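Long-range contacts in methylmalonate-semialdehyde dehydrogenase (PDB 4ZZ7), which probably catalyses the NAD-dependent, acylating oxidation of methylmalonate semialdehyde, as an enzyme of the aldehyde dehydrogenase family: residues R73-L78 and N110-C115; L104-E109 and F151-M156; H450-W455 and H464-D469. All blocks are in the same frame, centred on the assembly; numbering follows the deposited sequence.

How the contacts relate
All three contacts are buried. Contact 1 has its centre about 18 Å from the chain centre, against the second subunit, while the centres of contacts 2 and 3 lie about 8 and 10 Å from it, near the NAD. Contacts 1 and 2 share helix 97-115: its 110-115 end lies against helix 64-80, while 104-109 lies against loop 151-156. They touch where Ile-108 packs on Lys-75 and Leu-78. Contact 3 joins a loop to the turn leading into helix 467-473 and meets contact 1 where Tyr-113 packs on Gly-467 and Pro-468. Chemistry follows place. Contact 1 has one salt bridge, contact 2 has no hydrogen bond across its segments, and contact 3, facing the third subunit, has four.

Contact 1: R73-L78 and N110-C115; sequences RFKELL and NVEYAC
Glu-112 OE1 is gripped from two chains: Lys-75 NZ reaches it at 2.9 Å in a hydrogen-bonded salt bridge, and Arg-69 of the second subunit makes another. The ammonium comes to the anti side of the carboxylate, 26° out of its plane. Glu-112 is extended beyond CG, whereas Lys-75 bends at three successive torsions, beginning with chi2 at -90°, and this folding carries NZ across to the oxygen. Nearer the backbones the aliphatic parts also meet, Lys-75 CG lying 4.1 Å from Glu-112 CG.

Next to the ion pair Val-111 makes the apolar part of the contact with both its methyls. CG2 meets two neighbours on the same side, Phe-74 CD2 and Leu-78 CD1, each at 4.0 Å, while CG1 approaches the backbone at Lys-75 N, also at 4.0 Å. Leu-78 CD1 in turn sits 3.7 Å above one face of the Phe-74 ring, toward its rim. Helices 64-80 and 97-115 thus pack antiparallel, their local axes at 163° and 9.6 Å apart at closest approach, with Leu-159 of helix 156-167 touching Phe-74 and Val-111.

With Lys-75 cut back to an alanine, Glu-112 would probably keep Arg-69 of the second subunit but lose the lysine's charge, and Phe-72 of that subunit its cation-pi partner. A buried carboxylate paired with two cations is likely to stay ionised, so the contact ties the helix pair to the subunit interface by charge as well as by packing.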
loop_
_atom_site.group_PDB
_atom_site.type_symbol
_atom_site.label_atom_id
_atom_site.label_comp_id
_atom_site.label_asym_id
_atom_site.label_seq_id
_atom_site.Cartn_x
_atom_site.Cartn_y
_atom_site.Cartn_z
ATOM N N ARG A 73 23.790 0.693 11.442
ATOM C CA ARG A 73 24.985 0.750 12.305
ATOM C C ARG A 73 24.622 0.947 13.770
ATOM O O ARG A 73 25.234 0.378 14.651
ATOM C CB ARG A 73 25.922 1.888 11.862
ATOM C CG ARG A 73 26.752 1.563 10.632
ATOM C CD ARG A 73 27.574 2.760 10.185
ATOM N NE ARG A 73 27.546 2.967 8.728
ATOM C CZ ARG A 73 27.032 4.031 8.078
ATOM N NH1 ARG A 73 26.457 5.060 8.726
ATOM N NH2 ARG A 73 27.100 4.068 6.741
ATOM N N PHE A 74 23.633 1.786 13.999
ATOM C CA PHE A 74 23.046 1.967 15.304
ATOM C C PHE A 74 22.488 0.647 15.887
ATOM O O PHE A 74 22.695 0.350 17.054
ATOM C CB PHE A 74 21.939 3.026 15.176
ATOM C CG PHE A 74 21.422 3.543 16.483
ATOM C CD1 PHE A 74 22.288 3.940 17.481
ATOM C CD2 PHE A 74 20.062 3.671 16.701
ATOM C CE1 PHE A 74 21.808 4.423 18.687
ATOM C CE2 PHE A 74 19.561 4.158 17.895
ATOM C CZ PHE A 74 20.438 4.533 18.896
ATOM N N LYS A 75 21.803 -0.141 15.058
ATOM C CA LYS A 75 21.261 -1.458 15.443
ATOM C C LYS A 75 22.312 -2.273 16.196
ATOM O O LYS A 75 22.060 -2.822 17.261
ATOM C CB LYS A 75 20.828 -2.215 14.185
ATOM C CG LYS A 75 19.598 -3.063 14.343
ATOM C CD LYS A 75 19.938 -4.467 14.784
ATOM C CE LYS A 75 19.911 -5.448 13.638
ATOM N NZ LYS A 75 19.086 -6.591 14.092
ATOM N N GLU A 76 23.506 -2.283 15.623
ATOM C CA GLU A 76 24.649 -3.035 16.114
ATOM C C GLU A 76 25.164 -2.536 17.436
ATOM O O GLU A 76 25.398 -3.301 18.342
ATOM C CB GLU A 76 25.788 -2.928 15.099
ATOM C CG GLU A 76 25.449 -3.497 13.740
ATOM C CD GLU A 76 25.107 -4.952 13.862
ATOM O OE1 GLU A 76 23.939 -5.319 13.539
ATOM O OE2 GLU A 76 26.001 -5.714 14.332
ATOM N N LEU A 77 25.368 -1.240 17.523
ATOM C CA LEU A 77 25.918 -0.624 18.709
ATOM C C LEU A 77 25.051 -0.882 19.908
ATOM O O LEU A 77 25.547 -1.063 21.009
ATOM C CB LEU A 77 26.005 0.880 18.507
ATOM C CG LEU A 77 26.937 1.307 17.404
ATOM C CD1 LEU A 77 26.938 2.804 17.306
ATOM C CD2 LEU A 77 28.333 0.800 17.691
ATOM N N LEU A 78 23.745 -0.877 19.690
ATOM C CA LEU A 78 22.816 -1.043 20.773
ATOM C C LEU A 78 22.950 -2.434 21.351
ATOM O O LEU A 78 22.973 -2.595 22.565
ATOM C CB LEU A 78 21.408 -0.783 20.286
ATOM C CG LEU A 78 21.082 0.670 19.951
ATOM C CD1 LEU A 78 19.634 0.784 19.486
ATOM C CD2 LEU A 78 21.323 1.578 21.138
ATOM N N ASN A 110 12.243 -1.140 16.887
ATOM C CA ASN A 110 11.901 0.157 16.257
ATOM C C ASN A 110 12.988 0.694 15.337
ATOM O O ASN A 110 12.682 1.464 14.412
ATOM C CB ASN A 110 11.635 1.250 17.299
ATOM C CG ASN A 110 10.361 1.034 18.097
ATOM O OD1 ASN A 110 10.399 0.994 19.329
ATOM N ND2 ASN A 110 9.229 0.944 17.411
ATOM N N VAL A 111 14.243 0.339 15.634
ATOM C CA VAL A 111 15.398 0.729 14.826
ATOM C C VAL A 111 15.403 -0.105 13.566
ATOM O O VAL A 111 15.676 0.414 12.483
ATOM C CB VAL A 111 16.721 0.557 15.617
ATOM C CG1 VAL A 111 17.946 0.829 14.756
ATOM C CG2 VAL A 111 16.732 1.489 16.815
ATOM N N GLU A 112 15.098 -1.396 13.717
ATOM C CA GLU A 112 15.031 -2.304 12.588
ATOM C C GLU A 112 14.024 -1.785 11.601
ATOM O O GLU A 112 14.321 -1.615 10.434
ATOM C CB GLU A 112 14.628 -3.684 13.048
ATOM C CG GLU A 112 15.723 -4.367 13.838
ATOM C CD GLU A 112 15.334 -5.723 14.361
ATOM O OE1 GLU A 112 16.253 -6.417 14.861
ATOM O OE2 GLU A 112 14.136 -6.086 14.286
ATOM N N TYR A 113 12.838 -1.474 12.088
ATOM C CA TYR A 113 11.813 -0.923 11.217
ATOM C C TYR A 113 12.278 0.348 10.480
ATOM O O TYR A 113 12.003 0.520 9.306
ATOM C CB TYR A 113 10.501 -0.703 11.987
ATOM C CG TYR A 113 9.299 -0.398 11.095
ATOM C CD1 TYR A 113 8.877 -1.293 10.119
ATOM C CD2 TYR A 113 8.593 0.787 11.231
ATOM C CE1 TYR A 113 7.798 -1.010 9.305
ATOM C CE2 TYR A 113 7.508 1.069 10.424
ATOM C CZ TYR A 113 7.117 0.175 9.454
ATOM O OH TYR A 113 6.031 0.469 8.646
ATOM N N ALA A 114 13.023 1.207 11.151
ATOM C CA ALA A 114 13.495 2.478 10.560
ATOM C C ALA A 114 14.515 2.266 9.457
ATOM O O ALA A 114 14.657 3.107 8.556
ATOM C CB ALA A 114 14.107 3.360 11.643
ATOM N N CYS A 115 15.225 1.134 9.539
ATOM C CA CYS A 115 16.187 0.778 8.517
ATOM C C CYS A 115 15.496 0.679 7.150
ATOM O O CYS A 115 16.117 0.971 6.119
ATOM C CB CYS A 115 16.927 -0.510 8.897
ATOM S SG CYS A 115 18.018 -0.368 10.360
#

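Contact 2: L104-E109 and F151-M156; sequences LQRGIE and FNFPVM. With NAD (nicotinamide-adenine-dinucleotide), chain M.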
loop_
_atom_site.group_PDB
_atom_site.type_symbol
_atom_site.label_atom_id
_atom_site.label_comp_id
_atom_site.label_asym_id
_atom_site.label_seq_id
_atom_site.Cartn_x
_atom_site.Cartn_y
_atom_site.Cartn_z
ATOM N N LEU A 104 15.052 -2.909 25.843
ATOM C CA LEU A 104 16.067 -2.662 24.823
ATOM C C LEU A 104 15.769 -3.385 23.496
ATOM O O LEU A 104 15.961 -2.818 22.426
ATOM C CB LEU A 104 17.464 -3.050 25.338
ATOM C CG LEU A 104 18.593 -2.882 24.318
ATOM C CD1 LEU A 104 18.694 -1.448 23.803
ATOM C CD2 LEU A 104 19.918 -3.319 24.910
ATOM N N GLN A 105 15.298 -4.623 23.582
ATOM C CA GLN A 105 15.001 -5.418 22.392
ATOM C C GLN A 105 13.851 -4.843 21.568
ATOM O O GLN A 105 13.879 -4.893 20.355
ATOM C CB GLN A 105 14.670 -6.858 22.769
ATOM C CG GLN A 105 14.764 -7.827 21.602
ATOM C CD GLN A 105 16.219 -8.099 21.191
ATOM O OE1 GLN A 105 17.135 -8.196 22.046
ATOM N NE2 GLN A 105 16.443 -8.242 19.878
ATOM N N ARG A 106 12.837 -4.319 22.236
ATOM C CA ARG A 106 11.708 -3.690 21.548
ATOM C C ARG A 106 12.120 -2.362 20.897
ATOM O O ARG A 106 11.660 -1.997 19.820
ATOM C CB ARG A 106 10.517 -3.501 22.520
ATOM C CG ARG A 106 9.900 -4.809 23.034
ATOM C CD ARG A 106 8.385 -4.860 22.865
ATOM N NE ARG A 106 7.645 -3.751 23.506
ATOM C CZ ARG A 106 7.299 -3.675 24.804
ATOM N NH1 ARG A 106 7.655 -4.626 25.676
ATOM N NH2 ARG A 106 6.600 -2.623 25.246
ATOM N N GLY A 107 13.004 -1.644 21.562
ATOM C CA GLY A 107 13.583 -0.438 20.996
ATOM C C GLY A 107 14.374 -0.699 19.734
ATOM O O GLY A 107 14.178 -0.041 18.729
ATOM N N ILE A 108 15.267 -1.681 19.793
ATOM C CA ILE A 108 16.027 -2.107 18.629
ATOM C C ILE A 108 15.067 -2.494 17.532
ATOM O O ILE A 108 15.323 -2.209 16.371
ATOM C CB ILE A 108 16.943 -3.309 18.941
ATOM C CG1 ILE A 108 18.079 -2.910 19.904
ATOM C CG2 ILE A 108 17.558 -3.884 17.659
ATOM C CD1 ILE A 108 18.648 -4.100 20.659
ATOM N N GLU A 109 13.957 -3.132 17.896
ATOM C CA GLU A 109 12.919 -3.469 16.922
ATOM C C GLU A 109 12.457 -2.238 16.166
ATOM O O GLU A 109 12.357 -2.275 14.941
ATOM C CB GLU A 109 11.754 -4.230 17.562
ATOM C CG GLU A 109 12.150 -5.683 17.845
ATOM C CD GLU A 109 11.030 -6.579 18.348
ATOM O OE1 GLU A 109 11.288 -7.797 18.511
ATOM O OE2 GLU A 109 9.903 -6.072 18.554
ATOM N N PHE A 151 9.573 8.183 32.366
ATOM C CA PHE A 151 10.586 7.529 33.167
ATOM C C PHE A 151 10.575 6.029 32.976
ATOM O O PHE A 151 11.615 5.402 33.060
ATOM C CB PHE A 151 10.420 7.854 34.665
ATOM C CG PHE A 151 9.355 7.051 35.357
ATOM C CD1 PHE A 151 9.589 5.738 35.763
ATOM C CD2 PHE A 151 8.128 7.601 35.613
ATOM C CE1 PHE A 151 8.598 4.993 36.383
ATOM C CE2 PHE A 151 7.125 6.866 36.231
ATOM C CZ PHE A 151 7.363 5.560 36.623
ATOM N N ASN A 152 9.400 5.448 32.775
ATOM C CA ASN A 152 9.268 3.985 32.807
ATOM C C ASN A 152 9.962 3.210 31.692
ATOM O O ASN A 152 10.330 2.051 31.893
ATOM C CB ASN A 152 7.800 3.547 32.928
ATOM C CG ASN A 152 6.927 3.980 31.753
ATOM O OD1 ASN A 152 6.802 5.163 31.441
ATOM N ND2 ASN A 152 6.272 3.012 31.137
ATOM N N PHE A 153 10.147 3.861 30.545
ATOM C CA PHE A 153 10.882 3.287 29.419
ATOM C C PHE A 153 11.871 4.293 28.852
ATOM O O PHE A 153 11.690 4.825 27.765
ATOM C CB PHE A 153 9.943 2.895 28.305
ATOM C CG PHE A 153 9.085 1.721 28.610
ATOM C CD1 PHE A 153 9.645 0.460 28.750
ATOM C CD2 PHE A 153 7.709 1.851 28.693
ATOM C CE1 PHE A 153 8.840 -0.647 29.010
ATOM C CE2 PHE A 153 6.910 0.751 28.948
ATOM C CZ PHE A 153 7.473 -0.497 29.104
ATOM N N PRO A 154 12.954 4.519 29.557
ATOM C CA PRO A 154 13.837 5.582 29.173
ATOM C C PRO A 154 14.632 5.294 27.914
ATOM O O PRO A 154 15.305 6.191 27.392
ATOM C CB PRO A 154 14.776 5.664 30.357
ATOM C CG PRO A 154 14.865 4.250 30.822
ATOM C CD PRO A 154 13.480 3.736 30.672
ATOM N N VAL A 155 14.596 4.046 27.464
ATOM C CA VAL A 155 15.253 3.646 26.217
ATOM C C VAL A 155 14.264 3.420 25.070
ATOM O O VAL A 155 14.391 4.036 24.000
ATOM C CB VAL A 155 16.118 2.393 26.456
ATOM C CG1 VAL A 155 16.476 1.679 25.153
ATOM C CG2 VAL A 155 17.391 2.795 27.196
ATOM N N MET A 156 13.287 2.543 25.302
ATOM C CA MET A 156 12.401 2.110 24.246
ATOM C C MET A 156 11.533 3.225 23.753
ATOM O O MET A 156 11.393 3.392 22.547
ATOM C CB MET A 156 11.509 0.981 24.715
ATOM C CG MET A 156 10.555 0.429 23.644
ATOM S SD MET A 156 9.311 -0.657 24.374
ATOM C CE MET A 156 8.322 0.587 25.209
HETATM P PA NAD M . 4.697 12.481 33.040
HETATM O O1A NAD M . 5.112 13.198 34.322
HETATM O O2A NAD M . 3.262 12.502 32.543
HETATM O O5B NAD M . 5.574 13.084 31.814
HETATM C C5B NAD M . 6.868 12.591 31.438
HETATM C C4B NAD M . 7.682 13.652 30.699
HETATM O O4B NAD M . 6.998 14.908 30.705
HETATM C C3B NAD M . 9.049 13.920 31.321
HETATM O O3B NAD M . 10.004 14.025 30.262
HETATM C C2B NAD M . 8.874 15.207 32.124
HETATM O O2B NAD M . 9.969 16.127 32.178
HETATM C C1B NAD M . 7.727 15.910 31.422
HETATM N N9A NAD M . 6.837 16.648 32.368
HETATM C C8A NAD M . 6.440 16.224 33.603
HETATM N N7A NAD M . 5.621 17.132 34.175
HETATM C C5A NAD M . 5.480 18.167 33.311
HETATM C C6A NAD M . 4.749 19.469 33.309
HETATM N N6A NAD M . 3.997 19.819 34.374
HETATM N N1A NAD M . 4.860 20.266 32.212
HETATM C C2A NAD M . 5.626 19.909 31.136
HETATM N N3A NAD M . 6.312 18.750 31.057
HETATM C C4A NAD M . 6.285 17.855 32.102
HETATM O O3 NAD M . 5.175 10.915 33.128
HETATM P PN NAD M . 6.201 10.192 34.182
HETATM O O1N NAD M . 7.650 10.612 33.920
HETATM O O2N NAD M . 5.673 10.173 35.623
HETATM O O5D NAD M . 5.972 8.723 33.577
HETATM C C5D NAD M . 4.792 7.975 33.918
HETATM C C4D NAD M . 3.631 8.073 32.907
HETATM O O4D NAD M . 3.907 7.525 31.598
HETATM C C3D NAD M . 2.408 7.291 33.417
HETATM O O3D NAD M . 1.406 8.182 33.918
HETATM C C2D NAD M . 1.892 6.451 32.238
HETATM O O2D NAD M . 0.473 6.560 32.079
HETATM C C1D NAD M . 2.670 7.020 31.065
HETATM N N1N NAD M . 2.909 6.096 29.961
HETATM C C2N NAD M . 2.101 6.205 28.897
HETATM C C3N NAD M . 2.268 5.375 27.794
HETATM C C7N NAD M . 1.367 5.429 26.583
HETATM O O7N NAD M . 0.135 5.348 26.638
HETATM N N7N NAD M . 1.977 5.523 25.414
HETATM C C4N NAD M . 3.310 4.453 27.798
HETATM C C5N NAD M . 4.147 4.354 28.902
HETATM C C6N NAD M . 3.922 5.204 29.987
#
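Met-156 lays its sulfur over one face of the Arg-106 guanidinium, with SD 3.5 Å from NH2. The same sulfur also meets the root of the arginine, 3.6 Å from Arg-106 CB, so the arginine chain curls round it. That curl comes from bends at chi2 and chi3 of Arg-106, the latter at -57°. Met-156 is instead extended through its first two torsions, with CG anti to the backbone N (chi1 -178°), and turns at chi3, 72°. The turn sends CE over the centre of the Phe-153 ring, 3.6 Å above its plane, a CH-pi contact of the methyl with the ring face. One thioether therefore serves two flat groups, offering its sulfur to the cation and its methyl to the phenyl face.

Gly-107 allows the backbones to come close: its CA is 4.3 Å from Met-156 CA, and a side chain there would point at the loop. Leu-104 CD1 and Val-155 CG1, 4.1 Å apart, add the purely apolar pair.

The cofactor lies at the far end of the loop. The edge of the Phe-153 ring faces NAD C5N, Asn-152 OD1 comes 3.2 Å from NAD C6N, and Phe-151 N makes a weak, 3.5 Å hydrogen bond to NAD O1N.

Segment 151-156 links strand 144-148, inside the parallel part of a Rossmann-like sheet, to helix 156-167. Helix 97-115 backs it, Glu-103 accepting bonds from Val-155 N and Met-156 N, while helix 82-92 packs on Pro-154 and Val-155.

Contact 3: H450-W455 and H464-D469; sequences HSFGGW and HAYGPD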
loop_
_atom_site.group_PDB
_atom_site.type_symbol
_atom_site.label_atom_id
_atom_site.label_comp_id
_atom_site.label_asym_id
_atom_site.label_seq_id
_atom_site.Cartn_x
_atom_site.Cartn_y
_atom_site.Cartn_z
ATOM N N HIS A 450 4.021 -2.074 13.335
ATOM C CA HIS A 450 2.689 -1.572 13.558
ATOM C C HIS A 450 2.785 -0.288 14.377
ATOM O O HIS A 450 3.876 0.175 14.680
ATOM C CB HIS A 450 1.819 -2.659 14.207
ATOM C CG HIS A 450 1.279 -3.653 13.219
ATOM N ND1 HIS A 450 0.132 -3.438 12.479
ATOM C CD2 HIS A 450 1.750 -4.861 12.839
ATOM C CE1 HIS A 450 -0.088 -4.481 11.706
ATOM N NE2 HIS A 450 0.877 -5.359 11.907
ATOM N N SER A 451 1.656 0.319 14.696
ATOM C CA SER A 451 1.710 1.512 15.480
ATOM C C SER A 451 0.981 1.274 16.755
ATOM O O SER A 451 0.087 0.437 16.798
ATOM C CB SER A 451 1.146 2.683 14.704
ATOM O OG SER A 451 2.005 3.026 13.638
ATOM N N PHE A 452 1.399 2.034 17.769
ATOM C CA PHE A 452 0.967 1.938 19.181
ATOM C C PHE A 452 0.142 3.161 19.491
ATOM O O PHE A 452 0.581 4.284 19.243
ATOM C CB PHE A 452 2.206 1.980 20.079
ATOM C CG PHE A 452 1.936 1.864 21.551
ATOM C CD1 PHE A 452 1.384 2.911 22.261
ATOM C CD2 PHE A 452 2.317 0.706 22.244
ATOM C CE1 PHE A 452 1.181 2.801 23.616
ATOM C CE2 PHE A 452 2.104 0.593 23.604
ATOM C CZ PHE A 452 1.540 1.647 24.287
ATOM N N GLY A 453 -1.036 2.961 20.058
ATOM C CA GLY A 453 -1.841 4.095 20.448
ATOM C C GLY A 453 -3.174 3.682 21.015
ATOM O O GLY A 453 -3.873 2.838 20.432
ATOM N N GLY A 454 -3.515 4.262 22.161
ATOM C CA GLY A 454 -4.802 4.033 22.789
ATOM C C GLY A 454 -5.911 4.890 22.227
ATOM O O GLY A 454 -5.680 5.780 21.406
ATOM N N TRP A 455 -7.126 4.600 22.697
ATOM C CA TRP A 455 -8.337 5.369 22.390
ATOM C C TRP A 455 -8.761 6.212 23.583
ATOM O O TRP A 455 -8.142 6.161 24.658
ATOM C CB TRP A 455 -9.453 4.423 22.013
ATOM C CG TRP A 455 -9.305 3.904 20.671
ATOM C CD1 TRP A 455 -8.214 3.980 19.871
ATOM C CD2 TRP A 455 -10.278 3.151 19.953
ATOM N NE1 TRP A 455 -8.452 3.350 18.693
ATOM C CE2 TRP A 455 -9.714 2.822 18.720
ATOM C CE3 TRP A 455 -11.573 2.715 20.241
ATOM C CZ2 TRP A 455 -10.397 2.105 17.767
ATOM C CZ3 TRP A 455 -12.243 2.004 19.292
ATOM C CH2 TRP A 455 -11.657 1.711 18.067
ATOM N N HIS A 464 -0.727 7.581 15.478
ATOM C CA HIS A 464 -0.231 6.888 16.647
ATOM C C HIS A 464 1.273 6.791 16.678
ATOM O O HIS A 464 1.936 7.278 15.788
ATOM C CB HIS A 464 -0.924 5.549 16.710
ATOM C CG HIS A 464 -2.389 5.690 16.936
ATOM N ND1 HIS A 464 -3.208 4.624 17.246
ATOM C CD2 HIS A 464 -3.185 6.786 16.933
ATOM C CE1 HIS A 464 -4.442 5.060 17.420
ATOM N NE2 HIS A 464 -4.454 6.365 17.230
ATOM N N ALA A 465 1.793 6.206 17.751
ATOM C CA ALA A 465 3.230 6.116 17.998
ATOM C C ALA A 465 3.868 5.002 17.198
ATOM O O ALA A 465 3.259 3.940 16.989
ATOM C CB ALA A 465 3.530 5.925 19.480
ATOM N N TYR A 466 5.091 5.325 16.742
ATOM C CA TYR A 466 6.025 4.479 15.982
ATOM C C TYR A 466 5.370 3.846 14.784
ATOM O O TYR A 466 4.278 4.221 14.442
ATOM C CB TYR A 466 6.834 3.517 16.904
ATOM C CG TYR A 466 6.159 2.376 17.663
ATOM C CD1 TYR A 466 5.973 1.154 17.062
ATOM C CD2 TYR A 466 5.860 2.477 19.013
ATOM C CE1 TYR A 466 5.440 0.077 17.758
ATOM C CE2 TYR A 466 5.337 1.406 19.712
ATOM C CZ TYR A 466 5.120 0.200 19.075
ATOM O OH TYR A 466 4.584 -0.886 19.736
ATOM N N GLY A 467 6.042 2.939 14.101
ATOM C CA GLY A 467 5.405 2.183 13.016
ATOM C C GLY A 467 5.077 3.029 11.811
ATOM O O GLY A 467 5.747 4.037 11.591
ATOM N N PRO A 468 4.025 2.641 11.039
ATOM C CA PRO A 468 3.636 3.414 9.847
ATOM C C PRO A 468 3.132 4.835 10.116
ATOM O O PRO A 468 3.429 5.769 9.349
ATOM C CB PRO A 468 2.499 2.595 9.261
ATOM C CG PRO A 468 2.740 1.214 9.776
ATOM C CD PRO A 468 3.145 1.462 11.187
ATOM N N ASP A 469 2.376 5.001 11.189
ATOM C CA ASP A 469 1.864 6.305 11.532
ATOM C C ASP A 469 2.958 7.291 11.824
ATOM O O ASP A 469 2.793 8.470 11.532
ATOM C CB ASP A 469 0.919 6.198 12.701
ATOM C CG ASP A 469 -0.405 5.597 12.299
ATOM O OD1 ASP A 469 -0.525 5.055 11.192
ATOM O OD2 ASP A 469 -1.373 5.676 13.064
HETATM O O HOH W 1 -4.083 1.998 17.669
#
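Phe-452 and Tyr-466 cross at an oblique angle, Tyr-466 CE2 lying 3.2 Å from Phe-452 CB and the tyrosine hydroxyl near the plane of the phenylalanine ring, at its edge. One face of the Tyr-466 ring is turned to Phe-452 N. Tyr-466 CG stands between its backbone N and carbonyl carbon (chi1 67°), which swings the ring back over the other segment; its hydroxyl is bonded to Pro-446 O. Phe-452 CG, by contrast, is anti to its own N, and its ring extends away from 464-469 to touch the NAD and approach Cys-283.

The backbones are joined by a single antiparallel bridge, Phe-452 with Ala-465, a hydrogen-bonded pair: Phe-452 N to Ala-465 O is 2.8 Å and nearly straight at 174°, and Ala-465 N to Phe-452 O is 2.7 Å. It joins the loop entering strand 455-456 to the turn that leads into helix 467-473.

The Ser-451 hydroxyl reaches the turn at Tyr-466 and the backbone of Asp-469. OG donates to Tyr-466 O at 2.7 Å and accepts from Asp-469 N at 3.2 Å. Asp-469 OD2 uses its anti lone pair to take His-464 N at 3.1 Å, while OD1 pairs with Arg-472 and Arg-477 of the third subunit. His-464 ND1 comes 3.5 Å from Gly-453 CA, which approaches the ring obliquely, and a water in the ring plane, 2.8 Å from His-464 ND1, donates to Gly-453 O.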